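Local atomic coordinates of 2-hydroxyhepta-2,4-diene-1,7-dioate isomerase (Corynebacterium glutamicum, PDB entry 4DBF), a protein that binds magnesium and probably decarboxylates oxaloacetate, belonging to the fumarylacetoacetate hydrolase family. Residues G54-E59 with A76-S81; I86-A91 with G178-A183; L109-P114 with A244-L249. All blocks are in the same frame, centred on the assembly; numbering follows the deposited sequence.

Interaction 1: residues G54-E59 with A76-S81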
loop_
_atom_site.group_PDB
_atom_site.type_symbol
_atom_site.label_atom_id
_atom_site.label_comp_id
_atom_site.label_asym_id
_atom_site.label_seq_id
_atom_site.Cartn_x
_atom_site.Cartn_y
_atom_site.Cartn_z
ATOM N N GLY A 54 12.492 13.038 -17.800
ATOM C CA GLY A 54 11.303 12.541 -17.140
ATOM C C GLY A 54 11.324 11.081 -16.734
ATOM O O GLY A 54 12.330 10.627 -16.317
ATOM N N THR A 55 10.208 10.368 -16.874
ATOM C CA THR A 55 10.087 8.960 -16.464
ATOM C C THR A 55 10.086 7.997 -17.611
ATOM O O THR A 55 9.872 8.359 -18.709
ATOM C CB THR A 55 8.796 8.676 -15.711
ATOM O OG1 THR A 55 7.703 9.081 -16.503
ATOM C CG2 THR A 55 8.750 9.389 -14.428
ATOM N N PRO A 56 10.307 6.745 -17.313
ATOM C CA PRO A 56 10.463 5.740 -18.354
ATOM C C PRO A 56 9.203 5.264 -18.989
ATOM O O PRO A 56 9.308 4.385 -19.783
ATOM C CB PRO A 56 11.108 4.574 -17.625
ATOM C CG PRO A 56 11.231 4.975 -16.210
ATOM C CD PRO A 56 10.394 6.156 -15.990
ATOM N N PHE A 57 8.047 5.801 -18.672
ATOM C CA PHE A 57 6.845 5.180 -19.174
ATOM C C PHE A 57 6.505 5.499 -20.608
ATOM O O PHE A 57 5.870 4.712 -21.267
ATOM C CB PHE A 57 5.674 5.381 -18.236
ATOM C CG PHE A 57 5.975 4.965 -16.850
ATOM C CD1 PHE A 57 6.299 3.675 -16.570
ATOM C CD2 PHE A 57 6.000 5.879 -15.845
ATOM C CE1 PHE A 57 6.609 3.304 -15.301
ATOM C CE2 PHE A 57 6.305 5.527 -14.580
ATOM C CZ PHE A 57 6.628 4.242 -14.302
ATOM N N THR A 58 6.979 6.632 -21.081
ATOM C CA THR A 58 6.822 7.047 -22.449
ATOM C C THR A 58 8.007 6.691 -23.267
ATOM O O THR A 58 8.975 6.144 -22.777
ATOM C CB THR A 58 6.833 8.569 -22.544
ATOM O OG1 THR A 58 8.055 9.047 -22.005
ATOM C CG2 THR A 58 5.741 9.159 -21.754
ATOM N N GLU A 59 7.941 7.071 -24.530
ATOM C CA GLU A 59 9.087 7.002 -25.356
ATOM C C GLU A 59 10.113 7.917 -24.658
ATOM O O GLU A 59 9.876 9.066 -24.402
ATOM C CB GLU A 59 8.779 7.435 -26.795
ATOM C CG GLU A 59 7.392 7.104 -27.333
ATOM C CD GLU A 59 7.315 5.830 -28.191
ATOM O OE1 GLU A 59 7.922 4.816 -27.817
ATOM O OE2 GLU A 59 6.613 5.813 -29.218
ATOM N N ALA A 76 16.598 2.122 -6.087
ATOM C CA ALA A 76 15.443 1.349 -6.485
ATOM C C ALA A 76 14.948 1.967 -7.772
ATOM O O ALA A 76 14.791 3.108 -7.831
ATOM C CB ALA A 76 14.373 1.407 -5.426
ATOM N N PRO A 77 14.721 1.172 -8.793
ATOM C CA PRO A 77 14.378 1.703 -10.096
ATOM C C PRO A 77 13.014 2.352 -10.217
ATOM O O PRO A 77 12.782 2.980 -11.166
ATOM C CB PRO A 77 14.520 0.504 -11.020
ATOM C CG PRO A 77 14.367 -0.655 -10.176
ATOM C CD PRO A 77 14.936 -0.271 -8.854
ATOM N N MET A 78 12.150 2.199 -9.248
ATOM C CA MET A 78 10.868 2.882 -9.193
ATOM C C MET A 78 10.516 3.284 -7.762
ATOM O O MET A 78 10.981 2.711 -6.830
ATOM C CB MET A 78 9.709 1.988 -9.607
ATOM C CG MET A 78 9.529 1.756 -11.074
ATOM S SD MET A 78 9.131 3.167 -12.084
ATOM C CE MET A 78 9.921 2.635 -13.570
ATOM N N LEU A 79 9.603 4.214 -7.667
ATOM C CA LEU A 79 8.972 4.543 -6.424
ATOM C C LEU A 79 7.519 4.157 -6.579
ATOM O O LEU A 79 6.703 4.932 -6.907
ATOM C CB LEU A 79 9.118 6.009 -6.138
ATOM C CG LEU A 79 10.529 6.495 -5.941
ATOM C CD1 LEU A 79 10.495 7.959 -5.578
ATOM C CD2 LEU A 79 11.266 5.703 -4.905
ATOM N N PRO A 80 7.234 2.905 -6.353
ATOM C CA PRO A 80 5.908 2.393 -6.647
ATOM C C PRO A 80 4.833 2.898 -5.712
ATOM O O PRO A 80 5.116 3.018 -4.585
ATOM C CB PRO A 80 6.073 0.908 -6.475
ATOM C CG PRO A 80 7.185 0.760 -5.534
ATOM C CD PRO A 80 8.090 1.903 -5.735
ATOM N N SER A 81 3.622 3.098 -6.214
ATOM C CA SER A 81 2.465 3.450 -5.397
ATOM C C SER A 81 2.080 2.312 -4.465
ATOM O O SER A 81 1.686 2.533 -3.368
ATOM C CB SER A 81 1.263 3.902 -6.231
ATOM O OG SER A 81 0.480 2.848 -6.620
#

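Interaction 2: residues I86-A91 with G178-A183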
loop_
_atom_site.group_PDB
_atom_site.type_symbol
_atom_site.label_atom_id
_atom_site.label_comp_id
_atom_site.label_asym_id
_atom_site.label_seq_id
_atom_site.Cartn_x
_atom_site.Cartn_y
_atom_site.Cartn_z
ATOM N N ILE A 86 2.626 -12.113 -4.233
ATOM C CA ILE A 86 1.931 -13.389 -4.203
ATOM C C ILE A 86 2.627 -14.374 -3.268
ATOM O O ILE A 86 3.789 -14.645 -3.408
ATOM C CB ILE A 86 1.820 -14.047 -5.599
ATOM C CG1 ILE A 86 1.409 -13.050 -6.661
ATOM C CG2 ILE A 86 0.829 -15.178 -5.587
ATOM C CD1 ILE A 86 0.112 -12.366 -6.367
ATOM N N GLY A 87 1.878 -14.906 -2.327
ATOM C CA GLY A 87 2.346 -15.986 -1.513
ATOM C C GLY A 87 1.826 -17.326 -2.002
ATOM O O GLY A 87 0.871 -17.406 -2.701
ATOM N N ARG A 88 2.505 -18.364 -1.584
ATOM C CA ARG A 88 2.238 -19.719 -2.004
ATOM C C ARG A 88 2.151 -19.925 -3.484
ATOM O O ARG A 88 1.309 -20.629 -3.908
ATOM C CB ARG A 88 0.968 -20.225 -1.387
ATOM C CG ARG A 88 0.928 -20.005 0.091
ATOM C CD ARG A 88 -0.205 -20.702 0.749
ATOM N NE ARG A 88 -1.426 -19.951 0.746
ATOM C CZ ARG A 88 -1.799 -19.167 1.716
ATOM N NH1 ARG A 88 -1.035 -19.005 2.765
ATOM N NH2 ARG A 88 -2.940 -18.550 1.620
ATOM N N ASN A 89 3.039 -19.323 -4.239
ATOM C CA ASN A 89 3.026 -19.480 -5.663
ATOM C C ASN A 89 4.064 -20.411 -6.238
ATOM O O ASN A 89 4.141 -20.547 -7.409
ATOM C CB ASN A 89 3.153 -18.129 -6.355
ATOM C CG ASN A 89 2.612 -18.145 -7.758
ATOM O OD1 ASN A 89 1.657 -18.814 -8.039
ATOM N ND2 ASN A 89 3.248 -17.422 -8.638
ATOM N N TYR A 90 4.857 -21.040 -5.398
ATOM C CA TYR A 90 5.890 -21.941 -5.857
ATOM C C TYR A 90 5.632 -23.372 -5.437
ATOM O O TYR A 90 5.463 -23.666 -4.308
ATOM C CB TYR A 90 7.261 -21.490 -5.414
ATOM C CG TYR A 90 7.926 -20.567 -6.372
ATOM C CD1 TYR A 90 7.388 -19.355 -6.663
ATOM C CD2 TYR A 90 9.096 -20.911 -6.990
ATOM C CE1 TYR A 90 8.001 -18.500 -7.523
ATOM C CE2 TYR A 90 9.727 -20.055 -7.855
ATOM C CZ TYR A 90 9.161 -18.843 -8.126
ATOM O OH TYR A 90 9.735 -17.965 -8.963
ATOM N N ALA A 91 5.555 -24.227 -6.419
ATOM C CA ALA A 91 5.351 -25.628 -6.204
ATOM C C ALA A 91 6.650 -26.259 -5.803
ATOM O O ALA A 91 7.684 -25.871 -6.249
ATOM C CB ALA A 91 4.810 -26.275 -7.450
ATOM N N GLY A 178 -0.340 -13.502 12.086
ATOM C CA GLY A 178 -1.279 -14.128 11.119
ATOM C C GLY A 178 -1.306 -13.378 9.774
ATOM O O GLY A 178 -1.076 -13.978 8.719
ATOM N N GLN A 179 -1.621 -12.075 9.827
ATOM C CA GLN A 179 -1.442 -11.245 8.570
ATOM C C GLN A 179 0.035 -10.934 8.439
ATOM O O GLN A 179 0.625 -10.516 9.436
ATOM C CB GLN A 179 -2.255 -9.972 8.659
ATOM C CG GLN A 179 -3.787 -10.283 8.824
ATOM C CD GLN A 179 -4.290 -11.037 7.603
ATOM O OE1 GLN A 179 -4.199 -10.541 6.473
ATOM N NE2 GLN A 179 -4.731 -12.273 7.803
ATOM N N TRP A 180 0.591 -11.128 7.230
ATOM C CA TRP A 180 1.957 -10.996 6.944
ATOM C C TRP A 180 2.413 -9.529 6.776
ATOM O O TRP A 180 3.606 -9.292 6.645
ATOM C CB TRP A 180 2.326 -11.743 5.672
ATOM C CG TRP A 180 2.064 -13.230 5.685
ATOM C CD1 TRP A 180 1.861 -14.056 6.782
ATOM C CD2 TRP A 180 1.935 -14.052 4.523
ATOM N NE1 TRP A 180 1.615 -15.346 6.357
ATOM C CE2 TRP A 180 1.706 -15.380 4.973
ATOM C CE3 TRP A 180 2.049 -13.805 3.145
ATOM C CZ2 TRP A 180 1.476 -16.423 4.095
ATOM C CZ3 TRP A 180 1.845 -14.885 2.234
ATOM C CH2 TRP A 180 1.581 -16.179 2.732
ATOM N N ALA A 181 1.462 -8.599 6.724
ATOM C CA ALA A 181 1.795 -7.191 6.432
ATOM C C ALA A 181 2.980 -6.636 7.240
ATOM O O ALA A 181 3.909 -6.139 6.674
ATOM C CB ALA A 181 0.579 -6.294 6.642
ATOM N N ARG A 182 2.951 -6.750 8.550
ATOM C CA ARG A 182 4.093 -6.256 9.358
ATOM C C ARG A 182 5.412 -6.983 9.124
ATOM O O ARG A 182 6.469 -6.357 8.874
ATOM C CB ARG A 182 3.706 -6.226 10.869
ATOM C CG ARG A 182 4.758 -5.558 11.728
ATOM C CD ARG A 182 4.164 -5.280 13.141
ATOM N NE ARG A 182 3.892 -6.538 13.874
ATOM C CZ ARG A 182 4.326 -6.798 15.123
ATOM N NH1 ARG A 182 5.077 -5.916 15.768
ATOM N NH2 ARG A 182 3.987 -7.933 15.741
ATOM N N ALA A 183 5.363 -8.302 9.113
ATOM C CA ALA A 183 6.559 -9.134 8.926
ATOM C C ALA A 183 7.280 -8.803 7.622
ATOM O O ALA A 183 8.493 -9.037 7.518
ATOM C CB ALA A 183 6.165 -10.628 8.826
#

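Interaction 3: residues L109-P114 with A244-L249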
loop_
_atom_site.group_PDB
_atom_site.type_symbol
_atom_site.label_atom_id
_atom_site.label_comp_id
_atom_site.label_asym_id
_atom_site.label_seq_id
_atom_site.Cartn_x
_atom_site.Cartn_y
_atom_site.Cartn_z
ATOM N N LEU A 109 -2.652 -13.125 -2.488
ATOM C CA LEU A 109 -2.115 -11.821 -2.706
ATOM C C LEU A 109 -1.858 -11.125 -1.386
ATOM O O LEU A 109 -2.580 -11.285 -0.479
ATOM C CB LEU A 109 -3.139 -11.056 -3.514
ATOM C CG LEU A 109 -3.014 -9.634 -3.961
ATOM C CD1 LEU A 109 -4.014 -9.387 -5.077
ATOM C CD2 LEU A 109 -3.315 -8.746 -2.795
ATOM N N PHE A 110 -0.808 -10.339 -1.313
ATOM C CA PHE A 110 -0.620 -9.443 -0.192
ATOM C C PHE A 110 0.105 -8.165 -0.621
ATOM O O PHE A 110 0.543 -8.046 -1.736
ATOM C CB PHE A 110 0.041 -10.140 0.997
ATOM C CG PHE A 110 1.444 -10.536 0.770
ATOM C CD1 PHE A 110 1.741 -11.688 0.147
ATOM C CD2 PHE A 110 2.456 -9.762 1.204
ATOM C CE1 PHE A 110 3.023 -12.055 -0.082
ATOM C CE2 PHE A 110 3.743 -10.112 0.975
ATOM C CZ PHE A 110 4.034 -11.257 0.325
ATOM N N LEU A 111 0.181 -7.224 0.289
ATOM C CA LEU A 111 0.788 -5.938 -0.003
ATOM C C LEU A 111 2.038 -5.692 0.810
ATOM O O LEU A 111 2.064 -6.034 1.930
ATOM C CB LEU A 111 -0.198 -4.825 0.253
ATOM C CG LEU A 111 -1.512 -4.875 -0.523
ATOM C CD1 LEU A 111 -2.534 -3.893 -0.040
ATOM C CD2 LEU A 111 -1.255 -4.708 -1.977
ATOM N N LYS A 112 3.035 -5.073 0.195
ATOM C CA LYS A 112 4.141 -4.456 0.910
ATOM C C LYS A 112 4.006 -2.954 0.705
ATOM O O LYS A 112 3.702 -2.542 -0.352
ATOM C CB LYS A 112 5.504 -4.928 0.417
ATOM C CG LYS A 112 5.892 -6.351 0.756
ATOM C CD LYS A 112 7.102 -6.840 -0.011
ATOM C CE LYS A 112 8.417 -6.610 0.694
ATOM N NZ LYS A 112 8.731 -7.565 1.756
ATOM N N PRO A 113 4.204 -2.169 1.749
ATOM C CA PRO A 113 4.046 -0.735 1.663
ATOM C C PRO A 113 5.228 -0.128 0.938
ATOM O O PRO A 113 6.276 -0.692 1.010
ATOM C CB PRO A 113 4.066 -0.326 3.111
ATOM C CG PRO A 113 5.011 -1.252 3.722
ATOM C CD PRO A 113 4.792 -2.553 3.033
ATOM N N PRO A 114 5.028 1.004 0.269
ATOM C CA PRO A 114 6.092 1.686 -0.479
ATOM C C PRO A 114 7.320 2.043 0.348
ATOM O O PRO A 114 8.420 2.102 -0.115
ATOM C CB PRO A 114 5.413 2.957 -0.965
ATOM C CG PRO A 114 3.992 2.635 -0.984
ATOM C CD PRO A 114 3.750 1.677 0.124
ATOM N N ALA A 244 -8.149 -7.936 -11.552
ATOM C CA ALA A 244 -9.567 -8.166 -11.384
ATOM C C ALA A 244 -10.122 -7.535 -10.103
ATOM O O ALA A 244 -11.296 -7.333 -9.980
ATOM C CB ALA A 244 -9.873 -9.631 -11.394
ATOM N N SER A 245 -9.237 -7.284 -9.156
ATOM C CA SER A 245 -9.608 -6.735 -7.877
ATOM C C SER A 245 -9.160 -5.268 -7.706
ATOM O O SER A 245 -9.872 -4.491 -7.207
ATOM C CB SER A 245 -9.032 -7.593 -6.737
ATOM O OG SER A 245 -9.730 -8.772 -6.535
ATOM N N MET A 246 -7.960 -4.967 -8.162
ATOM C CA MET A 246 -7.246 -3.740 -7.927
ATOM C C MET A 246 -6.748 -3.062 -9.188
ATOM O O MET A 246 -6.125 -3.687 -9.956
ATOM C CB MET A 246 -5.964 -4.076 -7.191
ATOM C CG MET A 246 -5.966 -3.935 -5.718
ATOM S SD MET A 246 -4.482 -4.657 -5.017
ATOM C CE MET A 246 -5.337 -5.632 -3.835
ATOM N N THR A 247 -6.946 -1.762 -9.321
ATOM C CA THR A 247 -6.301 -1.003 -10.364
ATOM C C THR A 247 -4.804 -0.964 -10.106
ATOM O O THR A 247 -4.391 -0.716 -9.015
ATOM C CB THR A 247 -6.817 0.457 -10.450
ATOM O OG1 THR A 247 -8.174 0.477 -10.822
ATOM C CG2 THR A 247 -6.046 1.242 -11.460
ATOM N N LEU A 248 -4.019 -1.201 -11.132
ATOM C CA LEU A 248 -2.593 -1.026 -11.067
ATOM C C LEU A 248 -2.132 0.219 -11.843
ATOM O O LEU A 248 -2.709 0.546 -12.828
ATOM C CB LEU A 248 -1.891 -2.278 -11.558
ATOM C CG LEU A 248 -2.110 -3.604 -10.820
ATOM C CD1 LEU A 248 -1.363 -4.747 -11.453
ATOM C CD2 LEU A 248 -1.758 -3.447 -9.370
ATOM N N LEU A 249 -1.091 0.875 -11.363
ATOM C CA LEU A 249 -0.608 2.125 -11.918
ATOM C C LEU A 249 0.825 1.966 -12.433
ATOM O O LEU A 249 1.546 1.093 -11.957
ATOM C CB LEU A 249 -0.661 3.155 -10.792
ATOM C CG LEU A 249 -2.069 3.414 -10.253
ATOM C CD1 LEU A 249 -2.069 4.382 -9.100
ATOM C CD2 LEU A 249 -2.928 3.961 -11.403
#

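Interaction 1: residues G54-E59 with A76-S81
Met78 meets Pro56 and Phe57 through the last two atoms of its side chain, a Met-aromatic contact extended by a methyl group against a proline ring. Its CB and CG only carry the chain toward the 54-59 loop; at CG the nearest Phe57 atom, CZ, is still 5.0 Å away. The chain turns at both chi2 (-64°) and chi3 (149°), and these bends bring the sulfur to the phenyl ring and the methyl between that ring and the proline. SD comes to 3.5 Å from Phe57 CZ, at the far end of the benzyl group, while Phe57 CE1 is more distant. The sulfur lies 4.7 Å from the centroid of the Phe57 ring and 68° off its normal, an oblique approach. CE then serves both neighbours, 3.7 Å from Phe57 CZ and 3.8 Å from Pro56 CG, the methyl and the proline ring reaching toward each other. Phe57 reaches Met78 from the opposite direction although its CB is not aimed at the 76-81 segment; the length of the benzyl group closes the distance. No hydrogen bond crosses here. A loop of the Rv2993c-like N-terminal region, between strands 48-52 and 62-63, meets the loop between strands 73-75 and 83-87 through van der Waals and sulfur-aromatic contact. Met78 and Phe57 both touch Leu160 on strand 159-170, and Met78 also rests on Ile196 of its antiparallel neighbour 190-197. Pro56, for its part, packs on Phe23 and Phe34 of the antiparallel strands 22-28 and 31-38, so the contact borders both sets of strands.

Interaction 2: residues I86-A91 with G178-A183
Trp180 projects the six-membered half of its indole against Gly87 and Arg88, touching backbone at one corner and a guanidinium group at another. Its CZ3 atom lies 3.9 Å from Gly87 CA, and the glycine carbon sits at the edge of the ring, in its plane. Because Gly87 has no side chain, the indole can come directly up against the main chain here. Next to it, Arg88 NH1 stands 3.8 Å from Trp180 CZ2 and 3.9 Å from Trp180 CH2. The guanidinium and indole planes are 74° apart, and NH1 approaches obliquely, so the geometry is that of van der Waals contact and does not amount to a flat cation-pi stack. A bend at chi3 (-86°) turns the end of Arg88 toward the tryptophan, although its CB starts out in another direction.

A second shell holds these groups. Arg88 NE donates to the carbonyl oxygen of Pro106, fixing the guanidinium from its inner end, and Phe110 meets the Trp180 ring edge-to-face. The backbone N of Trp180 is bound by Gln179 OE1 of the second subunit, a bond returned symmetrically, so the dimer interface helps to hold the tryptophan's backbone. Asp177 of the second subunit also packs on Arg88.

The magnesium site is close: at its nearest, Gly87 is about 6 Å from the bound ion, and the side chains of Trp180 and the metal ligand Asp167 are about 7 Å apart. Gly87 ends strand 83-87, bonded through its backbone to Thr108 of the antiparallel strand 108-112, whereas Trp180 sits between helices 171-177 and 181-185 and touches Gln174 of the former.

Interaction 3: residues L109-P114 with A244-L249
Leu109 and Leu111 lie on an extended strand, and Met246 faces them from an irregular loop that keeps its distance, the closest CA pair, Leu109 and Ser245, being 10.4 Å apart. Side chains alone therefore bridge the two backbones. Met246 points its CB toward the strand and runs out nearly straight at chi2 (170°) before bending at chi3 (-129°), which swings the methyl group to the Leu109 side of the sulfur. There Met246 CE meets the leucine tip to tip, 3.9 Å from Leu109 CD2 and 4.2 Å from Leu109 CD1, so that both methyls share the contact. With CG anti to the backbone N (chi1 179°), Leu109 extends straight toward the loop. The second leucine is more loosely engaged: Leu111 CD2 lies 4.4 Å from Met246 SD.

The strand, 108-112, pairs antiparallel with strand 83-87 in the fumarylacetoacetate hydrolase C-terminal region, and the loop follows helix 235-243, so the methionine packs the segment that follows the helix against strand 108-112. Both leucines also rest on Val84 of strand 83-87, and Leu109 touches Ile242 near the end of the helix. Phe110 points away from the loop; Lys112 NZ makes a salt bridge with OD1 of the magnesium ligand Asp167, a second-shell interaction that probably helps to place that carboxylate. The apolar cluster is completed across the dimer interface, where Ala181 of the second subunit packs on Leu109, its Pro113 on Leu111 and its Gly185 on Met246.

None of the three contacts has a hydrogen bond across it, and the apolar or charged character of each differs with its burial. Interactions 1 and 3 are buried and each turns on a methionine, set against rings in the first and against leucine methyls in the third; interaction 2 is only partly buried and brings a charged group to an indole. Interactions 2 and 3 use neighbouring strands, 83-87 and 108-112 respectively, touch through Phe110, and both reach the second subunit. Interaction 1 lies away from the metal sites, its centre 26 Å from that of interaction 2, but its 76-81 segment meets interaction 3, with Ser81 O 3.3 Å from Pro114 CG.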